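Local coordinates for protein VirX1 (Cyanophage Syn10, PDB 6QGM) that iodinates diverse substrates as a viral halogenase, probably flavin-dependent, of the tryptophan halogenase family, at residues 76-81 / 93-98; 104-109 / 492-497; 143-148 / 510-515. All coordinates share one frame; numbering follows the deposited sequence.

How the contacts relate
Contact 1 is the buried one, its centre about 11 Å from that of the chain, where strands 78-82 and 91-95 pair as a hairpin at one border of a seven-strand mixed sheet. Contacts 2 and 3 lie farther out, are partly buried, and fasten two ends of the same helix, 494-512, to loops hundreds of residues earlier in the chain. Contact 1 combines backbone ladder bonds with a salt bridge to a buried glutamate; contact 2 depends on tyrosine hydroxyls, and contact 3 on an arginine that binds backbone carbonyls. Contacts 1 and 3 touch where Asn77 meets Leu146, whereas contact 2 stands about 25 Å from contact 1, centre to centre.

Contact 1 of 3, residues 76-81 / 93-98; sequences KNSIRF and EYPFGP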
loop_
_atom_site.group_PDB
_atom_site.type_symbol
_atom_site.label_atom_id
_atom_site.label_comp_id
_atom_site.label_asym_id
_atom_site.label_seq_id
_atom_site.Cartn_x
_atom_site.Cartn_y
_atom_site.Cartn_z
ATOM N N LYS B 76 4.155 -34.119 -12.664
ATOM C CA LYS B 76 2.947 -33.447 -12.125
ATOM C C LYS B 76 2.708 -32.129 -12.880
ATOM O O LYS B 76 3.570 -31.228 -12.793
ATOM C CB LYS B 76 3.151 -33.193 -10.637
ATOM C CG LYS B 76 1.956 -32.580 -9.930
ATOM C CD LYS B 76 2.357 -31.831 -8.684
ATOM C CE LYS B 76 1.240 -30.983 -8.142
ATOM N NZ LYS B 76 1.731 -30.150 -7.028
ATOM N N ASN B 77 1.564 -32.018 -13.554
ATOM C CA ASN B 77 1.232 -30.872 -14.439
ATOM C C ASN B 77 0.131 -30.002 -13.812
ATOM O O ASN B 77 -0.065 -28.877 -14.305
ATOM C CB ASN B 77 0.839 -31.380 -15.828
ATOM C CG ASN B 77 2.027 -31.907 -16.599
ATOM O OD1 ASN B 77 2.545 -32.975 -16.280
ATOM N ND2 ASN B 77 2.484 -31.151 -17.587
ATOM N N SER B 78 -0.539 -30.477 -12.764
ATOM C CA SER B 78 -1.727 -29.826 -12.171
ATOM C C SER B 78 -2.011 -30.389 -10.775
ATOM O O SER B 78 -1.643 -31.550 -10.508
ATOM C CB SER B 78 -2.926 -30.002 -13.080
ATOM O OG SER B 78 -4.041 -29.266 -12.592
ATOM N N ILE B 79 -2.644 -29.581 -9.918
ATOM C CA ILE B 79 -3.401 -30.061 -8.723
ATOM C C ILE B 79 -4.865 -30.174 -9.139
ATOM O O ILE B 79 -5.431 -29.181 -9.623
ATOM C CB ILE B 79 -3.253 -29.133 -7.507
ATOM C CG1 ILE B 79 -1.792 -28.784 -7.220
ATOM C CG2 ILE B 79 -3.911 -29.764 -6.295
ATOM C CD1 ILE B 79 -1.612 -27.825 -6.066
ATOM N N ARG B 80 -5.454 -31.346 -8.935
ATOM C CA ARG B 80 -6.872 -31.637 -9.255
ATOM C C ARG B 80 -7.676 -31.600 -7.952
ATOM O O ARG B 80 -7.212 -32.168 -6.956
ATOM C CB ARG B 80 -6.955 -32.994 -9.951
ATOM C CG ARG B 80 -8.363 -33.540 -10.073
ATOM C CD ARG B 80 -8.388 -34.736 -10.989
ATOM N NE ARG B 80 -7.959 -34.322 -12.314
ATOM C CZ ARG B 80 -7.410 -35.113 -13.223
ATOM N NH1 ARG B 80 -7.224 -36.390 -12.974
ATOM N NH2 ARG B 80 -7.049 -34.617 -14.393
ATOM N N PHE B 81 -8.839 -30.949 -7.967
ATOM C CA PHE B 81 -9.771 -30.845 -6.814
ATOM C C PHE B 81 -11.068 -31.572 -7.165
ATOM O O PHE B 81 -11.930 -31.013 -7.873
ATOM C CB PHE B 81 -9.990 -29.378 -6.439
ATOM C CG PHE B 81 -8.725 -28.687 -5.991
ATOM C CD1 PHE B 81 -8.210 -28.898 -4.718
ATOM C CD2 PHE B 81 -8.025 -27.850 -6.852
ATOM C CE1 PHE B 81 -7.037 -28.272 -4.316
ATOM C CE2 PHE B 81 -6.857 -27.218 -6.444
ATOM C CZ PHE B 81 -6.362 -27.434 -5.180
ATOM N N GLU B 93 -9.219 -27.988 -11.945
ATOM C CA GLU B 93 -7.742 -28.038 -11.901
ATOM C C GLU B 93 -7.208 -26.664 -11.495
ATOM O O GLU B 93 -7.872 -25.633 -11.771
ATOM C CB GLU B 93 -7.195 -28.473 -13.254
ATOM C CG GLU B 93 -7.905 -29.680 -13.847
ATOM C CD GLU B 93 -7.329 -31.054 -13.535
ATOM O OE1 GLU B 93 -6.202 -31.134 -12.966
ATOM O OE2 GLU B 93 -8.013 -32.055 -13.873
ATOM N N TYR B 94 -6.069 -26.686 -10.806
ATOM C CA TYR B 94 -5.063 -25.595 -10.759
ATOM C C TYR B 94 -3.844 -26.115 -11.510
ATOM O O TYR B 94 -2.985 -26.758 -10.916
ATOM C CB TYR B 94 -4.747 -25.202 -9.313
ATOM C CG TYR B 94 -3.784 -24.056 -9.153
ATOM C CD1 TYR B 94 -3.561 -23.169 -10.195
ATOM C CD2 TYR B 94 -3.095 -23.846 -7.965
ATOM C CE1 TYR B 94 -2.694 -22.096 -10.057
ATOM C CE2 TYR B 94 -2.230 -22.774 -7.809
ATOM C CZ TYR B 94 -2.023 -21.903 -8.864
ATOM O OH TYR B 94 -1.181 -20.835 -8.755
ATOM N N PRO B 95 -3.772 -25.905 -12.850
ATOM C CA PRO B 95 -2.639 -26.362 -13.658
ATOM C C PRO B 95 -1.441 -25.430 -13.473
ATOM O O PRO B 95 -1.673 -24.292 -13.154
ATOM C CB PRO B 95 -3.187 -26.271 -15.081
ATOM C CG PRO B 95 -4.101 -25.082 -15.017
ATOM C CD PRO B 95 -4.764 -25.185 -13.662
ATOM N N PHE B 96 -0.212 -25.908 -13.679
ATOM C CA PHE B 96 1.028 -25.095 -13.573
ATOM C C PHE B 96 1.157 -24.208 -14.817
ATOM O O PHE B 96 0.829 -24.623 -15.947
ATOM C CB PHE B 96 2.249 -25.987 -13.398
ATOM C CG PHE B 96 2.401 -26.524 -12.004
ATOM C CD1 PHE B 96 2.607 -25.665 -10.937
ATOM C CD2 PHE B 96 2.340 -27.885 -11.757
ATOM C CE1 PHE B 96 2.752 -26.153 -9.642
ATOM C CE2 PHE B 96 2.483 -28.375 -10.461
ATOM C CZ PHE B 96 2.671 -27.508 -9.396
ATOM N N GLY B 97 1.613 -22.982 -14.598
ATOM C CA GLY B 97 1.735 -21.963 -15.647
ATOM C C GLY B 97 2.280 -20.666 -15.075
ATOM O O GLY B 97 1.844 -20.215 -14.017
ATOM N N PRO B 98 3.169 -19.963 -15.808
ATOM C CA PRO B 98 3.727 -18.715 -15.295
ATOM C C PRO B 98 2.607 -17.665 -15.247
ATOM O O PRO B 98 2.504 -16.960 -14.259
ATOM C CB PRO B 98 4.803 -18.374 -16.328
ATOM C CG PRO B 98 4.269 -18.978 -17.633
ATOM C CD PRO B 98 3.511 -20.228 -17.222
#
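The guanidinium of Arg80 receives Glu93 OE2 at its edge, in plane, while the carboxylate plane stands 85° to it. The Phe96 ring has Lys76 CD and NZ at its edge, with Lys76 CE 3.7 Å from Phe96 CE2; NZ, still beside the ring, hydrogen-bonds to Thr49 O and Ser356 OG. At the edge of Phe81, CE2 approaches Tyr94 CB at 4.1 Å. Arg80, Glu93, Phe81 and Tyr94 belong to an antiparallel beta hairpin, Lys76 and Phe96 lying just beyond its paired strands, and Ile79 and Tyr94 form its hydrogen-bonded pair: Tyr94 N to Ile79 O is 2.8 Å and Ile79 N to Tyr94 O is 3.0 Å. Beyond Pro95, which lacks an N-H, Phe96 N continues the pairing to Asn77 O. Ser78, Arg80, Glu93 and Pro95 share one sheet face, against helix 137-143. Bent at chi2 (-92°), the Glu93 chain folds back over the neighbouring strand, where the short Ser78 side chain meets its carboxylate. Arg80 grips side-on, NE and NH2 both 2.8 Å from Glu93 OE2 on its syn side, and Ser78 OG donates to the anti lone pair of Glu93 OE1 at 2.9 Å. With both oxygens engaged, this buried glutamate is probably ionised.

Contact 2 of 3, residues 104-109 / 492-497; sequences FFSQTD and YYYEDI
Phe104 and Ile497 bring the two backbones closest, their CA atoms 6.6 Å apart, where the loop between strand 91-95 and helix 113-120 passes the N-terminal part of helix 494-512. Ile497 points its branched side chain at this loop: CG2 rests 3.5 Å from Phe104 O, and CD1 also lies over the centre of the Tyr494 ring, so that one methyl lies between that ring and the loop backbone. The Phe104 ring itself turns to Trp501 and His504, farther along the same helix.

Two consecutive tyrosines carry the polar half. Tyr493 has CG between its backbone N and carbonyl carbon (chi1 69°), which sends the ring across to the loop with Ser106 at its edge; Ser106 OG and Tyr493 OH are 2.5 Å apart in a hydrogen bond that either could donate. Tyr494 OH donates to Asp109 OD2, also at 2.5 Å, reaching the oxygen on its anti side and 28° out of the carboxylate plane, while Lys120 makes a cation-pi contact with the Tyr494 ring. A long reach with a hydroxyl at its end suits tyrosine to bridging from helix to loop.

Ser106 bonds within the loop as well. Its OG accepts from Asp109 N at 3.2 Å, an ST motif, and from Thr108 OG1 at 3.0 Å. The same oxygen thus serves both loop and helix, while Asp109 OD2 combines the Tyr494 bond with a long, weak ion pair to Lys116, a setting that would be expected to stabilise the carboxylate as an anion.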
loop_
_atom_site.group_PDB
_atom_site.type_symbol
_atom_site.label_atom_id
_atom_site.label_comp_id
_atom_site.label_asym_id
_atom_site.label_seq_id
_atom_site.Cartn_x
_atom_site.Cartn_y
_atom_site.Cartn_z
ATOM N N PHE B 104 -7.677 -16.073 -26.271
ATOM C CA PHE B 104 -9.123 -15.987 -26.613
ATOM C C PHE B 104 -9.815 -14.888 -25.806
ATOM O O PHE B 104 -11.059 -14.796 -25.857
ATOM C CB PHE B 104 -9.784 -17.352 -26.438
ATOM C CG PHE B 104 -9.317 -18.378 -27.434
ATOM C CD1 PHE B 104 -8.145 -19.088 -27.225
ATOM C CD2 PHE B 104 -10.046 -18.618 -28.596
ATOM C CE1 PHE B 104 -7.708 -20.011 -28.164
ATOM C CE2 PHE B 104 -9.609 -19.541 -29.535
ATOM C CZ PHE B 104 -8.439 -20.234 -29.318
ATOM N N PHE B 105 -9.047 -14.053 -25.109
ATOM C CA PHE B 105 -9.585 -12.935 -24.284
ATOM C C PHE B 105 -10.072 -11.812 -25.193
ATOM O O PHE B 105 -9.308 -11.430 -26.068
ATOM C CB PHE B 105 -8.521 -12.333 -23.359
ATOM C CG PHE B 105 -8.120 -13.177 -22.178
ATOM C CD1 PHE B 105 -8.483 -14.512 -22.077
ATOM C CD2 PHE B 105 -7.333 -12.634 -21.175
ATOM C CE1 PHE B 105 -8.082 -15.271 -20.986
ATOM C CE2 PHE B 105 -6.947 -13.395 -20.077
ATOM C CZ PHE B 105 -7.321 -14.709 -19.986
ATOM N N SER B 106 -11.272 -11.291 -24.942
ATOM C CA SER B 106 -11.714 -9.939 -25.365
ATOM C C SER B 106 -10.628 -8.925 -25.007
ATOM O O SER B 106 -10.141 -8.955 -23.880
ATOM C CB SER B 106 -13.021 -9.568 -24.729
ATOM O OG SER B 106 -13.285 -8.180 -24.856
ATOM N N GLN B 107 -10.250 -8.072 -25.956
ATOM C CA GLN B 107 -9.324 -6.928 -25.759
ATOM C C GLN B 107 -9.801 -6.112 -24.552
ATOM O O GLN B 107 -8.958 -5.794 -23.711
ATOM C CB GLN B 107 -9.299 -6.041 -27.012
ATOM C CG GLN B 107 -8.149 -5.049 -27.034
ATOM C CD GLN B 107 -6.898 -5.622 -27.664
ATOM O OE1 GLN B 107 -6.920 -6.546 -28.496
ATOM N NE2 GLN B 107 -5.773 -5.033 -27.288
ATOM N N THR B 108 -11.108 -5.817 -24.471
ATOM C CA THR B 108 -11.718 -4.862 -23.505
ATOM C C THR B 108 -11.962 -5.550 -22.155
ATOM O O THR B 108 -11.819 -4.859 -21.131
ATOM C CB THR B 108 -12.986 -4.211 -24.072
ATOM O OG1 THR B 108 -13.876 -5.234 -24.495
ATOM C CG2 THR B 108 -12.707 -3.305 -25.248
ATOM N N ASP B 109 -12.303 -6.839 -22.130
ATOM C CA ASP B 109 -12.687 -7.557 -20.879
ATOM C C ASP B 109 -11.497 -8.313 -20.266
ATOM O O ASP B 109 -11.631 -8.729 -19.118
ATOM C CB ASP B 109 -13.855 -8.515 -21.126
ATOM C CG ASP B 109 -15.146 -7.816 -21.496
ATOM O OD1 ASP B 109 -15.485 -6.826 -20.824
ATOM O OD2 ASP B 109 -15.799 -8.273 -22.458
ATOM N N TYR B 492 -21.790 -8.725 -29.255
ATOM C CA TYR B 492 -22.126 -9.717 -30.298
ATOM C C TYR B 492 -20.886 -10.569 -30.619
ATOM O O TYR B 492 -21.106 -11.763 -30.847
ATOM C CB TYR B 492 -22.775 -9.107 -31.545
ATOM C CG TYR B 492 -23.161 -10.203 -32.517
ATOM C CD1 TYR B 492 -24.178 -11.105 -32.202
ATOM C CD2 TYR B 492 -22.453 -10.418 -33.698
ATOM C CE1 TYR B 492 -24.498 -12.160 -33.045
ATOM C CE2 TYR B 492 -22.764 -11.468 -34.547
ATOM C CZ TYR B 492 -23.791 -12.338 -34.223
ATOM O OH TYR B 492 -24.100 -13.360 -35.073
ATOM N N TYR B 493 -19.659 -10.031 -30.556
ATOM C CA TYR B 493 -18.391 -10.737 -30.900
ATOM C C TYR B 493 -18.110 -11.937 -29.973
ATOM O O TYR B 493 -17.193 -12.732 -30.279
ATOM C CB TYR B 493 -17.206 -9.770 -30.908
ATOM C CG TYR B 493 -16.775 -9.218 -29.575
ATOM C CD1 TYR B 493 -17.447 -8.164 -28.983
ATOM C CD2 TYR B 493 -15.667 -9.729 -28.919
ATOM C CE1 TYR B 493 -17.043 -7.628 -27.770
ATOM C CE2 TYR B 493 -15.240 -9.209 -27.705
ATOM C CZ TYR B 493 -15.923 -8.148 -27.134
ATOM O OH TYR B 493 -15.509 -7.624 -25.948
ATOM N N TYR B 494 -18.875 -12.083 -28.889
ATOM C CA TYR B 494 -18.764 -13.215 -27.937
ATOM C C TYR B 494 -19.253 -14.497 -28.623
ATOM O O TYR B 494 -18.695 -15.572 -28.330
ATOM C CB TYR B 494 -19.451 -12.875 -26.605
ATOM C CG TYR B 494 -18.498 -12.278 -25.599
ATOM C CD1 TYR B 494 -18.135 -10.940 -25.631
ATOM C CD2 TYR B 494 -17.896 -13.089 -24.654
ATOM C CE1 TYR B 494 -17.220 -10.417 -24.734
ATOM C CE2 TYR B 494 -16.996 -12.583 -23.731
ATOM C CZ TYR B 494 -16.646 -11.241 -23.776
ATOM O OH TYR B 494 -15.749 -10.742 -22.868
ATOM N N GLU B 495 -20.228 -14.400 -29.527
ATOM C CA GLU B 495 -20.704 -15.537 -30.370
ATOM C C GLU B 495 -19.506 -16.146 -31.100
ATOM O O GLU B 495 -19.442 -17.384 -31.163
ATOM C CB GLU B 495 -21.730 -15.071 -31.402
ATOM C CG GLU B 495 -23.071 -14.727 -30.789
ATOM C CD GLU B 495 -23.869 -15.954 -30.400
ATOM O OE1 GLU B 495 -23.984 -16.848 -31.278
ATOM O OE2 GLU B 495 -24.477 -16.004 -29.280
ATOM N N ASP B 496 -18.589 -15.309 -31.602
ATOM C CA ASP B 496 -17.382 -15.740 -32.357
ATOM C C ASP B 496 -16.343 -16.293 -31.373
ATOM O O ASP B 496 -15.722 -17.314 -31.704
ATOM C CB ASP B 496 -16.775 -14.615 -33.193
ATOM C CG ASP B 496 -17.497 -14.286 -34.481
ATOM O OD1 ASP B 496 -18.377 -15.069 -34.935
ATOM O OD2 ASP B 496 -17.154 -13.247 -35.026
ATOM N N ILE B 497 -16.163 -15.661 -30.204
ATOM C CA ILE B 497 -15.211 -16.164 -29.178
ATOM C C ILE B 497 -15.665 -17.568 -28.797
ATOM O O ILE B 497 -14.807 -18.468 -28.745
ATOM C CB ILE B 497 -15.101 -15.233 -27.958
ATOM C CG1 ILE B 497 -14.532 -13.867 -28.332
ATOM C CG2 ILE B 497 -14.242 -15.879 -26.892
ATOM C CD1 ILE B 497 -14.428 -12.894 -27.190
#

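Contact 3 of 3, residues 143-148 / 510-515; sequences HNRLTR and EYVKTL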
loop_
_atom_site.group_PDB
_atom_site.type_symbol
_atom_site.label_atom_id
_atom_site.label_comp_id
_atom_site.label_asym_id
_atom_site.label_seq_id
_atom_site.Cartn_x
_atom_site.Cartn_y
_atom_site.Cartn_z
ATOM N N HIS B 143 -6.062 -35.382 -19.893
ATOM C CA HIS B 143 -5.969 -36.617 -20.722
ATOM C C HIS B 143 -4.726 -37.435 -20.347
ATOM O O HIS B 143 -4.438 -38.402 -21.060
ATOM C CB HIS B 143 -6.040 -36.240 -22.205
ATOM C CG HIS B 143 -7.327 -35.578 -22.545
ATOM N ND1 HIS B 143 -7.534 -34.235 -22.359
ATOM C CD2 HIS B 143 -8.477 -36.070 -23.020
ATOM C CE1 HIS B 143 -8.756 -33.918 -22.720
ATOM N NE2 HIS B 143 -9.349 -35.022 -23.162
ATOM N N ASN B 144 -4.034 -37.070 -19.260
ATOM C CA ASN B 144 -2.909 -37.852 -18.678
ATOM C C ASN B 144 -1.831 -38.061 -19.758
ATOM O O ASN B 144 -1.343 -39.199 -19.930
ATOM C CB ASN B 144 -3.422 -39.180 -18.108
ATOM C CG ASN B 144 -2.418 -39.864 -17.216
ATOM O OD1 ASN B 144 -1.779 -39.220 -16.377
ATOM N ND2 ASN B 144 -2.279 -41.167 -17.405
ATOM N N ARG B 145 -1.461 -36.988 -20.456
ATOM C CA ARG B 145 -0.454 -36.998 -21.542
ATOM C C ARG B 145 0.705 -36.091 -21.145
ATOM O O ARG B 145 0.527 -35.265 -20.242
ATOM C CB ARG B 145 -1.077 -36.553 -22.868
ATOM C CG ARG B 145 -2.391 -37.239 -23.191
ATOM C CD ARG B 145 -2.282 -38.750 -23.179
ATOM N NE ARG B 145 -3.513 -39.347 -23.661
ATOM C CZ ARG B 145 -3.666 -39.883 -24.862
ATOM N NH1 ARG B 145 -2.662 -39.959 -25.719
ATOM N NH2 ARG B 145 -4.837 -40.376 -25.213
ATOM N N LEU B 146 1.831 -36.225 -21.843
ATOM C CA LEU B 146 3.025 -35.381 -21.614
ATOM C C LEU B 146 3.807 -35.227 -22.921
ATOM O O LEU B 146 3.748 -36.137 -23.780
ATOM C CB LEU B 146 3.855 -36.026 -20.504
ATOM C CG LEU B 146 4.717 -35.089 -19.665
ATOM C CD1 LEU B 146 3.975 -33.834 -19.257
ATOM C CD2 LEU B 146 5.214 -35.809 -18.422
ATOM N N THR B 147 4.490 -34.093 -23.071
ATOM C CA THR B 147 5.295 -33.727 -24.264
ATOM C C THR B 147 6.310 -32.669 -23.835
ATOM O O THR B 147 5.985 -31.910 -22.880
ATOM C CB THR B 147 4.410 -33.214 -25.403
ATOM O OG1 THR B 147 5.250 -32.595 -26.374
ATOM C CG2 THR B 147 3.398 -32.201 -24.939
ATOM N N ARG B 148 7.470 -32.606 -24.506
ATOM C CA ARG B 148 8.470 -31.531 -24.260
ATOM C C ARG B 148 8.064 -30.268 -25.022
ATOM O O ARG B 148 8.656 -29.215 -24.736
ATOM C CB ARG B 148 9.878 -31.995 -24.631
ATOM C CG ARG B 148 10.418 -33.078 -23.716
ATOM C CD ARG B 148 11.904 -32.928 -23.422
ATOM N NE ARG B 148 12.333 -33.910 -22.445
ATOM C CZ ARG B 148 12.565 -35.191 -22.721
ATOM N NH1 ARG B 148 12.372 -35.655 -23.948
ATOM N NH2 ARG B 148 12.948 -36.035 -21.776
ATOM N N GLU B 510 -8.136 -33.614 -29.528
ATOM C CA GLU B 510 -7.753 -34.566 -30.604
ATOM C C GLU B 510 -6.222 -34.618 -30.713
ATOM O O GLU B 510 -5.689 -35.735 -30.824
ATOM C CB GLU B 510 -8.405 -34.210 -31.943
ATOM C CG GLU B 510 -8.338 -35.353 -32.931
ATOM C CD GLU B 510 -8.644 -35.035 -34.387
ATOM O OE1 GLU B 510 -8.975 -33.867 -34.714
ATOM O OE2 GLU B 510 -8.543 -35.971 -35.194
ATOM N N TYR B 511 -5.538 -33.472 -30.676
ATOM C CA TYR B 511 -4.056 -33.395 -30.818
ATOM C C TYR B 511 -3.401 -34.035 -29.588
ATOM O O TYR B 511 -2.436 -34.816 -29.737
ATOM C CB TYR B 511 -3.528 -31.964 -30.993
ATOM C CG TYR B 511 -2.028 -31.898 -30.865
ATOM C CD1 TYR B 511 -1.216 -32.505 -31.809
ATOM C CD2 TYR B 511 -1.419 -31.323 -29.761
ATOM C CE1 TYR B 511 0.163 -32.500 -31.689
ATOM C CE2 TYR B 511 -0.040 -31.317 -29.624
ATOM C CZ TYR B 511 0.750 -31.924 -30.580
ATOM O OH TYR B 511 2.104 -31.944 -30.429
ATOM N N VAL B 512 -3.911 -33.692 -28.406
ATOM C CA VAL B 512 -3.364 -34.134 -27.090
ATOM C C VAL B 512 -3.480 -35.659 -26.998
ATOM O O VAL B 512 -2.576 -36.272 -26.403
ATOM C CB VAL B 512 -4.045 -33.388 -25.929
ATOM C CG1 VAL B 512 -4.024 -34.174 -24.623
ATOM C CG2 VAL B 512 -3.413 -32.010 -25.735
ATOM N N LYS B 513 -4.488 -36.253 -27.638
ATOM C CA LYS B 513 -4.701 -37.727 -27.665
ATOM C C LYS B 513 -3.658 -38.436 -28.543
ATOM O O LYS B 513 -3.515 -39.651 -28.382
ATOM C CB LYS B 513 -6.136 -38.025 -28.093
ATOM C CG LYS B 513 -7.132 -37.721 -26.987
ATOM C CD LYS B 513 -8.564 -37.926 -27.332
ATOM C CE LYS B 513 -9.425 -37.979 -26.086
ATOM N NZ LYS B 513 -10.796 -38.456 -26.390
ATOM N N THR B 514 -2.944 -37.723 -29.420
ATOM C CA THR B 514 -1.837 -38.295 -30.238
ATOM C C THR B 514 -0.533 -38.289 -29.428
ATOM O O THR B 514 0.435 -38.930 -29.861
ATOM C CB THR B 514 -1.670 -37.565 -31.581
ATOM O OG1 THR B 514 -0.972 -36.330 -31.386
ATOM C CG2 THR B 514 -2.988 -37.332 -32.285
ATOM N N LEU B 515 -0.499 -37.580 -28.295
ATOM C CA LEU B 515 0.720 -37.444 -27.446
ATOM C C LEU B 515 0.888 -38.716 -26.620
ATOM O O LEU B 515 -0.084 -39.407 -26.324
ATOM C CB LEU B 515 0.604 -36.219 -26.535
ATOM C CG LEU B 515 0.658 -34.861 -27.251
ATOM C CD1 LEU B 515 0.366 -33.721 -26.275
ATOM C CD2 LEU B 515 2.014 -34.637 -27.926
#
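Arg145 packs along the C-terminal end of helix 494-512 just after a Schellman motif, in which Asn144, with positive phi, closes helix 137-143. In the partner segment, a type I beta turn from Val512 to Leu515 follows the helix, so the contact joins two helix ends.

The tight part centres on Val512, Leu515 and the stem and head of Arg145. Val512 CG1 lies 3.8 Å from both His143 CB and Arg145 CG, its short branched side chain packing against both; its neighbours Tyr139 and Ile154 help to bury it. Farther along, Leu515 and Thr147 cross obliquely, with Leu515 CD1 3.6 Å from Thr147 CG2. Leu140 backs both residues, while Thr147 OG1 turns to Asn149 N.

Toward solvent the packing thins to Lys513. Its extended chain runs past the imidazole, CE meeting His143 CD2 at 3.7 Å, and this aliphatic stem lies beside the ring, neither over a face nor at an edge. His143 ND1 is engaged by Tyr139 O.

Between these regions Arg145 bends at chi2 (-55°), which folds its guanidinium back beneath the turn, one face against Lys513 CA. NE bonds weakly to His143 O, within its own loop. Arginine suits this place because its several N-H groups can serve carbonyls of the turn that follows the helix. NH1 donates to two: Lys513 O at 2.8 Å is approached from well above its carbonyl plane, whereas Leu515 O, 2.7 Å from Arg145 NH1, lies in the guanidinium plane and receives the donor in its own carbonyl plane, with a C=O...N angle of 157°.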